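Local coordinates for putative oxidoreductase (Jannaschia sp., PDB 3C24), which is a putative oxidoreductase that probably binds a nicotinamide dinucleotide in a Rossmann-type domain, its exact substrate and reaction being unknown, at residues I116-I120 / H161-A166; V97-D101 / I168-W173; K12-G18 / A68-A74; A146-C152 / P175-R181. All coordinates share one frame; numbering follows the deposited sequence. Where two conformers were deposited one is given.

Contact 1: residues I116-I120 / H161-A166; sequences ITYFI and HYAIGA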
loop_
_atom_site.group_PDB
_atom_site.type_symbol
_atom_site.label_atom_id
_atom_site.label_comp_id
_atom_site.label_asym_id
_atom_site.label_seq_id
_atom_site.Cartn_x
_atom_site.Cartn_y
_atom_site.Cartn_z
ATOM N N ILE A 116 -28.425 -29.138 -4.015
ATOM C CA ILE A 116 -27.741 -28.498 -2.883
ATOM C C ILE A 116 -27.356 -27.051 -3.298
ATOM O O ILE A 116 -27.438 -26.667 -4.462
ATOM C CB ILE A 116 -26.545 -29.288 -2.273
ATOM C CG1 ILE A 116 -25.424 -29.571 -3.304
ATOM C CG2 ILE A 116 -27.050 -30.617 -1.648
ATOM C CD1 ILE A 116 -24.444 -28.459 -3.558
ATOM N N THR A 117 -26.910 -26.273 -2.321
ATOM C CA THR A 117 -26.526 -24.891 -2.537
ATOM C C THR A 117 -25.024 -24.772 -2.410
ATOM O O THR A 117 -24.426 -25.384 -1.525
ATOM C CB THR A 117 -27.173 -23.995 -1.459
ATOM O OG1 THR A 117 -28.589 -23.927 -1.676
ATOM C CG2 THR A 117 -26.550 -22.579 -1.429
ATOM N N TYR A 118 -24.436 -24.015 -3.316
ATOM C CA TYR A 118 -23.031 -23.619 -3.239
ATOM C C TYR A 118 -23.025 -22.130 -3.022
ATOM O O TYR A 118 -23.637 -21.360 -3.783
ATOM C CB TYR A 118 -22.259 -23.961 -4.541
ATOM C CG TYR A 118 -21.887 -25.407 -4.734
ATOM C CD1 TYR A 118 -21.195 -26.091 -3.790
ATOM C CD2 TYR A 118 -22.081 -26.023 -5.968
ATOM C CE1 TYR A 118 -20.823 -27.415 -4.007
ATOM C CE2 TYR A 118 -21.716 -27.342 -6.184
ATOM C CZ TYR A 118 -21.075 -28.024 -5.231
ATOM O OH TYR A 118 -20.689 -29.329 -5.503
ATOM N N PHE A 119 -22.331 -21.740 -1.966
ATOM C CA PHE A 119 -22.187 -20.363 -1.556
ATOM C C PHE A 119 -20.705 -20.107 -1.389
ATOM O O PHE A 119 -20.019 -20.884 -0.750
ATOM C CB PHE A 119 -22.936 -20.125 -0.252
ATOM C CG PHE A 119 -23.004 -18.669 0.156
ATOM C CD1 PHE A 119 -21.976 -18.078 0.881
ATOM C CD2 PHE A 119 -24.099 -17.902 -0.138
ATOM C CE1 PHE A 119 -22.041 -16.740 1.232
ATOM C CE2 PHE A 119 -24.145 -16.583 0.227
ATOM C CZ PHE A 119 -23.123 -16.020 0.932
ATOM N N ILE A 120 -20.269 -18.995 -1.947
ATOM C CA ILE A 120 -18.844 -18.538 -1.905
ATOM C C ILE A 120 -18.748 -17.249 -1.117
ATOM O O ILE A 120 -19.473 -16.284 -1.356
ATOM C CB ILE A 120 -18.208 -18.344 -3.300
ATOM C CG1 ILE A 120 -18.545 -19.489 -4.245
ATOM C CG2 ILE A 120 -16.719 -18.165 -3.125
ATOM C CD1 ILE A 120 -18.109 -19.197 -5.690
ATOM N N HIS A 161 -31.275 -18.702 0.305
ATOM C CA HIS A 161 -30.020 -19.178 0.907
ATOM C C HIS A 161 -28.924 -18.142 0.876
ATOM O O HIS A 161 -27.923 -18.289 1.613
ATOM C CB HIS A 161 -29.558 -20.483 0.258
ATOM C CG HIS A 161 -30.362 -21.649 0.682
ATOM N ND1 HIS A 161 -30.022 -22.945 0.354
ATOM C CD2 HIS A 161 -31.435 -21.732 1.507
ATOM C CE1 HIS A 161 -30.902 -23.768 0.900
ATOM N NE2 HIS A 161 -31.773 -23.062 1.600
ATOM N N TYR A 162 -29.101 -17.075 0.101
ATOM C CA TYR A 162 -28.043 -16.053 0.057
ATOM C C TYR A 162 -27.909 -15.446 1.443
ATOM O O TYR A 162 -26.824 -15.339 1.966
ATOM C CB TYR A 162 -28.295 -14.947 -0.982
ATOM C CG TYR A 162 -27.220 -13.903 -0.842
ATOM C CD1 TYR A 162 -25.992 -14.079 -1.437
ATOM C CD2 TYR A 162 -27.390 -12.807 -0.001
ATOM C CE1 TYR A 162 -24.984 -13.156 -1.248
ATOM C CE2 TYR A 162 -26.368 -11.890 0.188
ATOM C CZ TYR A 162 -25.178 -12.072 -0.416
ATOM O OH TYR A 162 -24.157 -11.166 -0.195
ATOM N N ALA A 163 -29.042 -15.090 2.028
ATOM C CA ALA A 163 -29.072 -14.428 3.353
ATOM C C ALA A 163 -28.422 -15.314 4.397
ATOM O O ALA A 163 -27.711 -14.835 5.278
ATOM C CB ALA A 163 -30.488 -14.075 3.776
ATOM N N ILE A 164 -28.639 -16.612 4.271
ATOM C CA ILE A 164 -28.129 -17.539 5.273
ATOM C C ILE A 164 -26.583 -17.600 5.144
ATOM O O ILE A 164 -25.841 -17.458 6.103
ATOM C CB ILE A 164 -28.774 -18.922 5.153
ATOM C CG1 ILE A 164 -30.280 -18.810 5.435
ATOM C CG2 ILE A 164 -28.081 -19.899 6.088
ATOM C CD1 ILE A 164 -31.111 -20.032 4.976
ATOM N N GLY A 165 -26.115 -17.812 3.935
ATOM C CA GLY A 165 -24.675 -17.884 3.712
ATOM C C GLY A 165 -23.987 -16.610 4.113
ATOM O O GLY A 165 -22.888 -16.619 4.658
ATOM N N ALA A 166 -24.610 -15.464 3.816
ATOM C CA ALA A 166 -24.035 -14.167 4.181
ATOM C C ALA A 166 -23.908 -14.014 5.709
ATOM O O ALA A 166 -22.898 -13.505 6.232
ATOM C CB ALA A 166 -24.857 -13.023 3.590
#
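H161, in the first turn of helix 160-172, reaches the strand with its imidazole. Its ND1 and T117 OG1 lie 2.7 Å apart in a hydrogen bond in which either atom could be the donor, and the hydroxyl sits at the edge of the ring, near its plane. Threonine suits the strand here: its OG1 lies beside the backbone N and faces the imidazole, and the side chain also packs on L154 and P158. Y162 follows. Its CB starts away from the strand, yet the phenol ring comes back, with CD1 3.5 Å from F119 CE2. The two aromatic planes are inclined at 47°, neither stacked nor edge-to-face, and R181 makes a cation-pi contact with the same tyrosine. G165 comes next. With CG anti to the backbone N (chi1 -172°), F119 sends its ring straight at the helix, where G165 CA lies 3.6 Å from the ring centroid, 6° off the normal, as a CH-pi contact. G165 carries no side chain, and its bare CA lets helix and ring come this near. A166 closes the segment: its N approaches F119 CZ to 3.3 Å, although that N-H is already spent on Y162 O within the helix. A buried phenyl face therefore meets backbone whose N-H groups are paired inside the helix, an apolar fit that costs no hydrogen bond, while the one polar link, between T117 and H161, restrains the rotation of the partly exposed imidazole.

Contact 2: residues V97-D101 / I168-W173; sequences VLILD and ICETMW
L98 and L100 push their methyl groups against the last turn and a half of helix 160-172, and no hydrogen bond crosses the contact. The two branches of L98 divide the work: CD1 meets I168 CG2 at 3.9 Å, and CD2 lies 4.0 Å from C169 SG, a small, polarisable group among hydrocarbon. Two residues on, just past the strand, L100 is served by a single branch. Its CD2 touches W173 CZ2 at 3.9 Å, coming obliquely to the benzo end of the indole, and M172 CE at 4.0 Å. M172 is a selenomethionine, and the bend at its last torsion (chi3 -60°) swings CE back toward the leucines, so that one flexible chain contacts both L98 and L100. Behind this first shell the helix sets the spacing: M172 N and W173 N are bonded to I168 O and C169 O, which brings all four residues within touch of the leucines. W173 is the first residue to leave helical angles, and its O receives NE2 of Q148. On the other side, L98 is held in the sheet by backbone bonds to V71 and L73, and L100 O accepts from H122 ND1. The contact thus sets helix residues 168-172 at 50° to strand residues 97-99, with strand 117-123 (F119 on C169) and helix 22-33 (I27 on L100 and M172) also in contact.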
loop_
_atom_site.group_PDB
_atom_site.type_symbol
_atom_site.label_atom_id
_atom_site.label_comp_id
_atom_site.label_asym_id
_atom_site.label_seq_id
_atom_site.Cartn_x
_atom_site.Cartn_y
_atom_site.Cartn_z
ATOM N N VAL A 97 -23.313 -25.724 1.032
ATOM C CA VAL A 97 -21.866 -26.017 0.999
ATOM C C VAL A 97 -21.167 -24.682 0.733
ATOM O O VAL A 97 -21.348 -24.028 -0.341
ATOM C CB VAL A 97 -21.539 -27.044 -0.073
ATOM C CG1 VAL A 97 -20.012 -27.204 -0.193
ATOM C CG2 VAL A 97 -22.274 -28.394 0.241
ATOM N N LEU A 98 -20.400 -24.255 1.737
ATOM C CA LEU A 98 -19.806 -22.940 1.761
ATOM C C LEU A 98 -18.299 -23.001 1.539
ATOM O O LEU A 98 -17.548 -23.628 2.284
ATOM C CB LEU A 98 -20.201 -22.263 3.071
ATOM C CG LEU A 98 -20.324 -20.740 3.122
ATOM C CD1 LEU A 98 -20.954 -20.275 4.463
ATOM C CD2 LEU A 98 -18.986 -20.109 2.859
ATOM N N ILE A 99 -17.929 -22.380 0.432
ATOM C CA ILE A 99 -16.530 -22.318 -0.037
ATOM C C ILE A 99 -15.983 -20.922 0.234
ATOM O O ILE A 99 -16.656 -19.915 0.048
ATOM C CB ILE A 99 -16.350 -22.719 -1.541
ATOM C CG1 ILE A 99 -17.244 -23.893 -1.978
ATOM C CG2 ILE A 99 -14.908 -23.072 -1.818
ATOM C CD1 ILE A 99 -18.570 -23.480 -2.676
ATOM N N LEU A 100 -14.740 -20.890 0.688
ATOM C CA LEU A 100 -14.123 -19.656 1.151
ATOM C C LEU A 100 -13.220 -18.977 0.128
ATOM O O LEU A 100 -12.420 -18.092 0.485
ATOM C CB LEU A 100 -13.325 -19.965 2.435
ATOM C CG LEU A 100 -14.093 -20.657 3.580
ATOM C CD1 LEU A 100 -13.258 -20.829 4.893
ATOM C CD2 LEU A 100 -15.398 -19.909 3.849
ATOM N N ASP A 101 -13.292 -19.434 -1.110
ATOM C CA ASP A 101 -12.477 -18.929 -2.197
ATOM C C ASP A 101 -13.110 -19.338 -3.511
ATOM O O ASP A 101 -13.601 -20.452 -3.657
ATOM C CB ASP A 101 -11.053 -19.486 -2.085
ATOM C CG ASP A 101 -10.066 -18.756 -2.993
ATOM O OD1 ASP A 101 -10.159 -18.825 -4.246
ATOM O OD2 ASP A 101 -9.153 -18.118 -2.448
ATOM N N ILE A 168 -23.637 -16.422 7.857
ATOM C CA ILE A 168 -22.575 -17.294 8.328
ATOM C C ILE A 168 -21.210 -16.625 8.110
ATOM O O ILE A 168 -20.365 -16.555 9.033
ATOM C CB ILE A 168 -22.599 -18.684 7.710
ATOM C CG1 ILE A 168 -23.950 -19.392 7.978
ATOM C CG2 ILE A 168 -21.453 -19.512 8.280
ATOM C CD1 ILE A 168 -24.346 -19.377 9.412
ATOM N N CYS A 169 -21.021 -16.068 6.927
ATOM C CA CYS A 169 -19.746 -15.374 6.629
ATOM C C CYS A 169 -19.524 -14.169 7.515
ATOM O O CYS A 169 -18.398 -13.907 7.958
ATOM C CB CYS A 169 -19.668 -14.944 5.159
ATOM S SG CYS A 169 -19.510 -16.339 4.043
ATOM N N GLU A 170 -20.602 -13.455 7.805
ATOM C CA GLU A 170 -20.530 -12.261 8.670
ATOM C C GLU A 170 -20.179 -12.638 10.117
ATOM O O GLU A 170 -19.511 -11.879 10.872
ATOM C CB GLU A 170 -21.827 -11.490 8.612
ATOM C CG GLU A 170 -22.006 -10.708 7.340
ATOM C CD GLU A 170 -23.439 -10.236 7.119
ATOM O OE1 GLU A 170 -24.253 -10.384 8.042
ATOM O OE2 GLU A 170 -23.740 -9.736 6.015
ATOM N N THR A 171 -20.564 -13.849 10.485
ATOM C CA THR A 171 -20.270 -14.386 11.818
ATOM C C THR A 171 -18.815 -14.854 11.846
ATOM O O THR A 171 -18.067 -14.540 12.776
ATOM C CB THR A 171 -21.161 -15.576 12.163
ATOM O OG1 THR A 171 -22.522 -15.205 11.974
ATOM C CG2 THR A 171 -20.864 -16.107 13.591
HETATM N N MSE A 172 -18.391 -15.577 10.803
HETATM C CA MSE A 172 -17.023 -16.109 10.758
HETATM C C MSE A 172 -15.931 -15.060 10.688
HETATM O O MSE A 172 -14.808 -15.262 11.231
HETATM C CB MSE A 172 -16.857 -17.099 9.597
HETATM C CG MSE A 172 -17.707 -18.297 9.752
HETATM SE SE MSE A 172 -17.282 -19.587 8.297
HETATM C CE MSE A 172 -17.709 -18.553 6.808
ATOM N N TRP A 173 -16.272 -13.939 10.071
ATOM C CA TRP A 173 -15.290 -12.905 9.758
ATOM C C TRP A 173 -15.553 -11.576 10.421
ATOM O O TRP A 173 -15.012 -10.543 10.005
ATOM C CB TRP A 173 -15.193 -12.718 8.233
ATOM C CG TRP A 173 -14.649 -13.941 7.532
ATOM C CD1 TRP A 173 -13.662 -14.718 7.965
ATOM C CD2 TRP A 173 -15.029 -14.443 6.233
ATOM N NE1 TRP A 173 -13.405 -15.718 7.061
ATOM C CE2 TRP A 173 -14.232 -15.570 5.986
ATOM C CE3 TRP A 173 -15.976 -14.060 5.272
ATOM C CZ2 TRP A 173 -14.339 -16.326 4.826
ATOM C CZ3 TRP A 173 -16.078 -14.814 4.094
ATOM C CH2 TRP A 173 -15.261 -15.942 3.895
#

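Contact 3: residues K12-G18 / A68-A74; sequences KTVAILG and ADVVVLA
K12 lays CB and CD across the carboxylate of D69 at about a right angle, while its NZ turns away to G10 O. T13 N donates to D69 OD2 at 2.9 Å and 176°, on the anti side but tilted out of the carboxylate plane. T13 O takes two donors, D69 N and V70 N, so this end of the strand is gripped three times. The parallel ladder is then regular: A15 N to V70 O, V72 N to A15 O at 2.8 Å, and L17 N to V72 O. V14 and I16 share a face with V70 and V72, V14 CG1 meeting V72 CG2 at 3.9 Å; beta-branched residues suit such extended backbone, and I168 and M172 of helix 160-172 cover this face. A15 and L17 look the other way, toward W64, and L17 CD2 is pressed to 3.4 Å from L73 CD2, tighter than usual. At G18 phi is positive and the strands diverge; a water donates to both G18 O and A74 O, bridging the opening. Strand 13-17, the glycine-rich turn from G18, helix 22-33 and strand 37-41, with strand 70-73 on the other side of 13-17, characterise a Rossmann fold, whose turn probably receives a dinucleotide.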
loop_
_atom_site.group_PDB
_atom_site.type_symbol
_atom_site.label_atom_id
_atom_site.label_comp_id
_atom_site.label_asym_id
_atom_site.label_seq_id
_atom_site.Cartn_x
_atom_site.Cartn_y
_atom_site.Cartn_z
ATOM N N LYS A 12 -28.487 -21.740 12.893
ATOM C CA LYS A 12 -28.278 -22.855 12.001
ATOM C C LYS A 12 -27.215 -23.769 12.563
ATOM O O LYS A 12 -26.401 -23.352 13.360
ATOM C CB LYS A 12 -27.793 -22.324 10.656
ATOM C CG LYS A 12 -28.752 -21.370 9.987
ATOM C CD LYS A 12 -29.910 -22.101 9.334
ATOM C CE LYS A 12 -30.889 -21.120 8.715
ATOM N NZ LYS A 12 -31.673 -20.311 9.718
ATOM N N THR A 13 -27.262 -25.010 12.148
ATOM C CA THR A 13 -26.220 -25.948 12.520
ATOM C C THR A 13 -25.132 -25.847 11.448
ATOM O O THR A 13 -25.362 -26.112 10.289
ATOM C CB THR A 13 -26.738 -27.357 12.709
ATOM O OG1 THR A 13 -27.642 -27.340 13.829
ATOM C CG2 THR A 13 -25.584 -28.291 13.014
ATOM N N VAL A 14 -23.923 -25.469 11.875
ATOM C CA VAL A 14 -22.837 -25.204 10.948
ATOM C C VAL A 14 -21.701 -26.137 11.250
ATOM O O VAL A 14 -21.124 -26.076 12.352
ATOM C CB VAL A 14 -22.352 -23.759 11.092
ATOM C CG1 VAL A 14 -21.208 -23.409 10.106
ATOM C CG2 VAL A 14 -23.507 -22.719 10.902
ATOM N N ALA A 15 -21.411 -27.012 10.281
ATOM C CA ALA A 15 -20.285 -27.933 10.355
ATOM C C ALA A 15 -19.119 -27.292 9.639
ATOM O O ALA A 15 -19.246 -26.718 8.538
ATOM C CB ALA A 15 -20.640 -29.277 9.725
ATOM N N ILE A 16 -17.973 -27.309 10.292
ATOM C CA ILE A 16 -16.756 -26.784 9.694
ATOM C C ILE A 16 -15.752 -27.918 9.538
ATOM O O ILE A 16 -15.322 -28.517 10.505
ATOM C CB ILE A 16 -16.148 -25.674 10.548
ATOM C CG1 ILE A 16 -17.152 -24.530 10.753
ATOM C CG2 ILE A 16 -14.870 -25.124 9.917
ATOM C CD1 ILE A 16 -16.768 -23.541 11.775
ATOM N N LEU A 17 -15.392 -28.168 8.286
ATOM C CA LEU A 17 -14.395 -29.173 7.923
ATOM C C LEU A 17 -12.994 -28.552 8.066
ATOM O O LEU A 17 -12.722 -27.424 7.569
ATOM C CB LEU A 17 -14.647 -29.699 6.493
ATOM C CG LEU A 17 -15.755 -30.740 6.264
ATOM C CD1 LEU A 17 -17.000 -30.436 7.008
ATOM C CD2 LEU A 17 -15.979 -30.897 4.726
ATOM N N GLY A 18 -12.094 -29.289 8.717
ATOM C CA GLY A 18 -10.742 -28.794 8.960
ATOM C C GLY A 18 -10.813 -27.729 10.058
ATOM O O GLY A 18 -10.063 -26.766 10.095
ATOM N N ALA A 68 -26.429 -31.049 9.737
ATOM C CA ALA A 68 -25.826 -29.816 9.182
ATOM C C ALA A 68 -26.672 -29.081 8.177
ATOM O O ALA A 68 -27.017 -29.623 7.123
ATOM C CB ALA A 68 -24.442 -30.139 8.547
ATOM N N ASP A 69 -26.911 -27.811 8.472
ATOM C CA ASP A 69 -27.598 -26.907 7.570
ATOM C C ASP A 69 -26.576 -26.311 6.584
ATOM O O ASP A 69 -26.847 -26.024 5.408
ATOM C CB ASP A 69 -28.266 -25.776 8.330
ATOM C CG ASP A 69 -29.340 -26.272 9.272
ATOM O OD1 ASP A 69 -30.107 -27.152 8.843
ATOM O OD2 ASP A 69 -29.425 -25.787 10.423
ATOM N N VAL A 70 -25.379 -26.125 7.113
ATOM C CA VAL A 70 -24.279 -25.485 6.401
ATOM C C VAL A 70 -23.036 -26.309 6.656
ATOM O O VAL A 70 -22.797 -26.754 7.773
ATOM C CB VAL A 70 -24.051 -24.034 6.913
ATOM C CG1 VAL A 70 -22.945 -23.319 6.119
ATOM C CG2 VAL A 70 -25.337 -23.230 6.850
ATOM N N VAL A 71 -22.270 -26.532 5.598
ATOM C CA VAL A 71 -20.970 -27.230 5.660
ATOM C C VAL A 71 -19.924 -26.321 5.026
ATOM O O VAL A 71 -19.921 -26.047 3.829
ATOM C CB VAL A 71 -20.998 -28.579 4.950
ATOM C CG1 VAL A 71 -19.638 -29.259 5.039
ATOM C CG2 VAL A 71 -22.088 -29.444 5.552
ATOM N N VAL A 72 -18.994 -25.890 5.871
ATOM C CA VAL A 72 -17.942 -24.964 5.523
ATOM C C VAL A 72 -16.667 -25.709 5.236
ATOM O O VAL A 72 -16.148 -26.465 6.075
ATOM C CB VAL A 72 -17.672 -23.919 6.650
ATOM C CG1 VAL A 72 -16.518 -23.002 6.187
ATOM C CG2 VAL A 72 -18.912 -23.122 6.995
ATOM N N LEU A 73 -16.131 -25.485 4.050
ATOM C CA LEU A 73 -14.909 -26.149 3.624
ATOM C C LEU A 73 -13.664 -25.321 3.935
ATOM O O LEU A 73 -13.144 -24.623 3.074
ATOM C CB LEU A 73 -14.962 -26.473 2.108
ATOM C CG LEU A 73 -16.243 -27.190 1.630
ATOM C CD1 LEU A 73 -16.070 -27.607 0.180
ATOM C CD2 LEU A 73 -16.559 -28.412 2.444
ATOM N N ALA A 74 -13.232 -25.374 5.196
ATOM C CA ALA A 74 -12.060 -24.572 5.659
ATOM C C ALA A 74 -10.761 -25.318 5.365
ATOM O O ALA A 74 -10.009 -25.680 6.273
ATOM C CB ALA A 74 -12.177 -24.253 7.151
HETATM O O HOH W 1 -8.350 -25.943 8.358
#

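Contact 4: residues A146-C152 / P175-R181; sequences AKQAIVC and PVTRTHR
I150 places CG1 between its backbone N and carbonyl carbon (chi1 68°), the crowded position, which lays that branch alongside T179, 3.7 Å from OG1, and leaves CG2 to meet V176 CG2 at 3.8 Å. T179 turns its methyl branch anti to N, so that CG2 rests 3.7 Å from C152 SG. These small and branched side chains line the face toward helix 160-172, where OG1 of T179 is bonded to E170. The backbones run parallel. Q148 N bonds P175 O, and Q148 O accepts T177 N at 2.9 Å, with the donor 37° above the carbonyl plane. That skewed approach goes with a beta bulge: T177 is the extra residue at which the chain turns a corner, and the register moves by one before I150 N meets R178 O. Beyond it the ladder is regular, H180 N reaching I150 O at 2.9 Å and 177°, and C152 N returning to H180 O. P175, preceded by a cis peptide bond, has no N-H to give and packs its CG on K147. V151 packs beside H180 on the opposite face. A149 CB comes near the imidazole. R178 and H180 both send nitrogens to D226 of the second subunit, by salt bridge and hydrogen bond. Because strand 176-181 is outermost in its own chain's sheet, its polar side chains can serve the dimer: one aspartate gathers two residues, and the acid could favour a protonated H180, though R178 partly balances its charge.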
loop_
_atom_site.group_PDB
_atom_site.type_symbol
_atom_site.label_atom_id
_atom_site.label_comp_id
_atom_site.label_asym_id
_atom_site.label_seq_id
_atom_site.Cartn_x
_atom_site.Cartn_y
_atom_site.Cartn_z
ATOM N N ALA A 146 -10.056 -6.433 13.564
ATOM C CA ALA A 146 -10.336 -5.158 12.879
ATOM C C ALA A 146 -11.526 -5.324 11.958
ATOM O O ALA A 146 -11.747 -6.395 11.414
ATOM C CB ALA A 146 -9.104 -4.658 12.080
ATOM N N LYS A 147 -12.282 -4.244 11.795
ATOM C CA LYS A 147 -13.471 -4.224 10.928
ATOM C C LYS A 147 -13.018 -4.425 9.470
ATOM O O LYS A 147 -11.977 -3.925 9.052
ATOM C CB LYS A 147 -14.237 -2.896 11.055
ATOM C CG LYS A 147 -14.797 -2.578 12.433
ATOM C CD LYS A 147 -15.442 -1.198 12.440
ATOM C CE LYS A 147 -14.428 -0.060 12.370
ATOM N NZ LYS A 147 -13.463 -0.061 13.533
ATOM N N GLN A 148 -13.846 -5.122 8.687
ATOM C CA GLN A 148 -13.583 -5.329 7.268
ATOM C C GLN A 148 -14.889 -5.527 6.551
ATOM O O GLN A 148 -15.893 -5.866 7.174
ATOM C CB GLN A 148 -12.733 -6.580 7.046
ATOM C CG GLN A 148 -13.488 -7.904 7.321
ATOM C CD GLN A 148 -12.620 -9.121 7.021
ATOM O OE1 GLN A 148 -11.814 -9.115 6.083
ATOM N NE2 GLN A 148 -12.781 -10.185 7.813
ATOM N N ALA A 149 -14.843 -5.323 5.252
ATOM C CA ALA A 149 -15.944 -5.689 4.366
ATOM C C ALA A 149 -15.670 -7.132 3.832
ATOM O O ALA A 149 -14.557 -7.659 3.924
ATOM C CB ALA A 149 -16.001 -4.696 3.174
ATOM N N ILE A 150 -16.698 -7.781 3.302
ATOM C CA ILE A 150 -16.559 -9.094 2.673
ATOM C C ILE A 150 -17.350 -9.121 1.357
ATOM O O ILE A 150 -18.170 -8.232 1.089
ATOM C CB ILE A 150 -17.041 -10.234 3.598
ATOM C CG1 ILE A 150 -18.562 -10.184 3.804
ATOM C CG2 ILE A 150 -16.317 -10.160 4.980
ATOM C CD1 ILE A 150 -19.092 -11.420 4.624
ATOM N N VAL A 151 -17.063 -10.143 0.547
ATOM C CA VAL A 151 -17.769 -10.371 -0.730
ATOM C C VAL A 151 -18.322 -11.785 -0.766
ATOM O O VAL A 151 -17.662 -12.741 -0.316
ATOM C CB VAL A 151 -16.867 -10.117 -1.974
ATOM C CG1 VAL A 151 -16.522 -8.626 -2.092
ATOM C CG2 VAL A 151 -15.615 -11.022 -1.938
ATOM N N CYS A 152 -19.545 -11.916 -1.266
ATOM C CA CYS A 152 -20.223 -13.203 -1.320
ATOM C C CYS A 152 -20.975 -13.396 -2.602
ATOM O O CYS A 152 -21.494 -12.450 -3.184
ATOM C CB CYS A 152 -21.264 -13.292 -0.196
ATOM S SG CYS A 152 -20.674 -13.064 1.510
ATOM N N PRO A 175 -15.477 -8.434 12.967
ATOM C CA PRO A 175 -16.601 -7.567 12.628
ATOM C C PRO A 175 -16.615 -7.163 11.182
ATOM O O PRO A 175 -15.595 -6.777 10.622
ATOM C CB PRO A 175 -16.393 -6.351 13.560
ATOM C CG PRO A 175 -14.947 -6.325 13.805
ATOM C CD PRO A 175 -14.508 -7.752 13.852
ATOM N N VAL A 176 -17.780 -7.292 10.559
ATOM C CA VAL A 176 -17.961 -6.962 9.137
ATOM C C VAL A 176 -18.828 -5.741 9.008
ATOM O O VAL A 176 -19.926 -5.657 9.581
ATOM C CB VAL A 176 -18.626 -8.166 8.372
ATOM C CG1 VAL A 176 -18.971 -7.810 6.897
ATOM C CG2 VAL A 176 -17.763 -9.411 8.459
ATOM N N THR A 177 -18.369 -4.819 8.197
ATOM C CA THR A 177 -19.085 -3.585 8.014
ATOM C C THR A 177 -20.083 -3.666 6.897
ATOM O O THR A 177 -21.183 -3.166 7.006
ATOM C CB THR A 177 -18.109 -2.445 7.717
ATOM O OG1 THR A 177 -17.241 -2.825 6.653
ATOM C CG2 THR A 177 -17.284 -2.160 8.936
ATOM N N ARG A 178 -19.613 -4.197 5.792
ATOM C CA ARG A 178 -20.381 -4.323 4.548
ATOM C C ARG A 178 -20.192 -5.697 3.925
ATOM O O ARG A 178 -19.102 -6.213 3.916
ATOM C CB ARG A 178 -19.864 -3.307 3.502
ATOM C CG ARG A 178 -20.023 -1.867 3.844
ATOM C CD ARG A 178 -19.597 -0.924 2.725
ATOM N NE ARG A 178 -18.157 -0.694 2.645
ATOM C CZ ARG A 178 -17.502 0.092 3.479
ATOM N NH1 ARG A 178 -18.151 0.726 4.447
ATOM N NH2 ARG A 178 -16.204 0.256 3.346
ATOM N N THR A 179 -21.288 -6.241 3.401
ATOM C CA THR A 179 -21.283 -7.482 2.654
ATOM C C THR A 179 -21.769 -7.219 1.256
ATOM O O THR A 179 -22.946 -6.936 1.031
ATOM C CB THR A 179 -22.221 -8.506 3.300
ATOM O OG1 THR A 179 -21.834 -8.656 4.678
ATOM C CG2 THR A 179 -22.128 -9.829 2.639
ATOM N N HIS A 180 -20.837 -7.350 0.324
ATOM C CA HIS A 180 -21.073 -7.119 -1.106
ATOM C C HIS A 180 -21.439 -8.409 -1.836
ATOM O O HIS A 180 -20.692 -9.357 -1.849
ATOM C CB HIS A 180 -19.827 -6.558 -1.769
ATOM C CG HIS A 180 -19.330 -5.286 -1.152
ATOM N ND1 HIS A 180 -19.944 -4.068 -1.376
ATOM C CD2 HIS A 180 -18.266 -5.042 -0.360
ATOM C CE1 HIS A 180 -19.283 -3.131 -0.719
ATOM N NE2 HIS A 180 -18.250 -3.688 -0.114
ATOM N N ARG A 181 -22.636 -8.420 -2.409
ATOM C CA ARG A 181 -23.114 -9.533 -3.211
ATOM C C ARG A 181 -22.689 -9.388 -4.653
ATOM O O ARG A 181 -22.876 -8.331 -5.281
ATOM C CB ARG A 181 -24.643 -9.683 -3.178
ATOM C CG ARG A 181 -25.146 -10.932 -3.960
ATOM C CD ARG A 181 -26.622 -11.169 -3.744
ATOM N NE ARG A 181 -27.059 -12.366 -4.451
ATOM C CZ ARG A 181 -28.278 -12.888 -4.332
ATOM N NH1 ARG A 181 -29.146 -12.359 -3.498
ATOM N NH2 ARG A 181 -28.610 -13.981 -5.030
#

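All four contacts belong to one seven-stranded sheet and the helix laid on it. Contacts 1 and 2 use successive parts of helix 160-172, their centres 9 Å apart, and strands 117-123 and 96-99 join them through T117 O to V97 N and F119 O to I99 N, both 2.8 Å. Contact 3 continues the sheet, L98 N bonding V71 O at 2.8 Å. Contact 4 flanks the same helix from the other end of the sheet, with E170 OE2 2.6 Å from T179 OG1. Contacts 3 and 4 do not touch, their centres about 20 Å apart: the first borders the presumed dinucleotide site, the second the subunit interface.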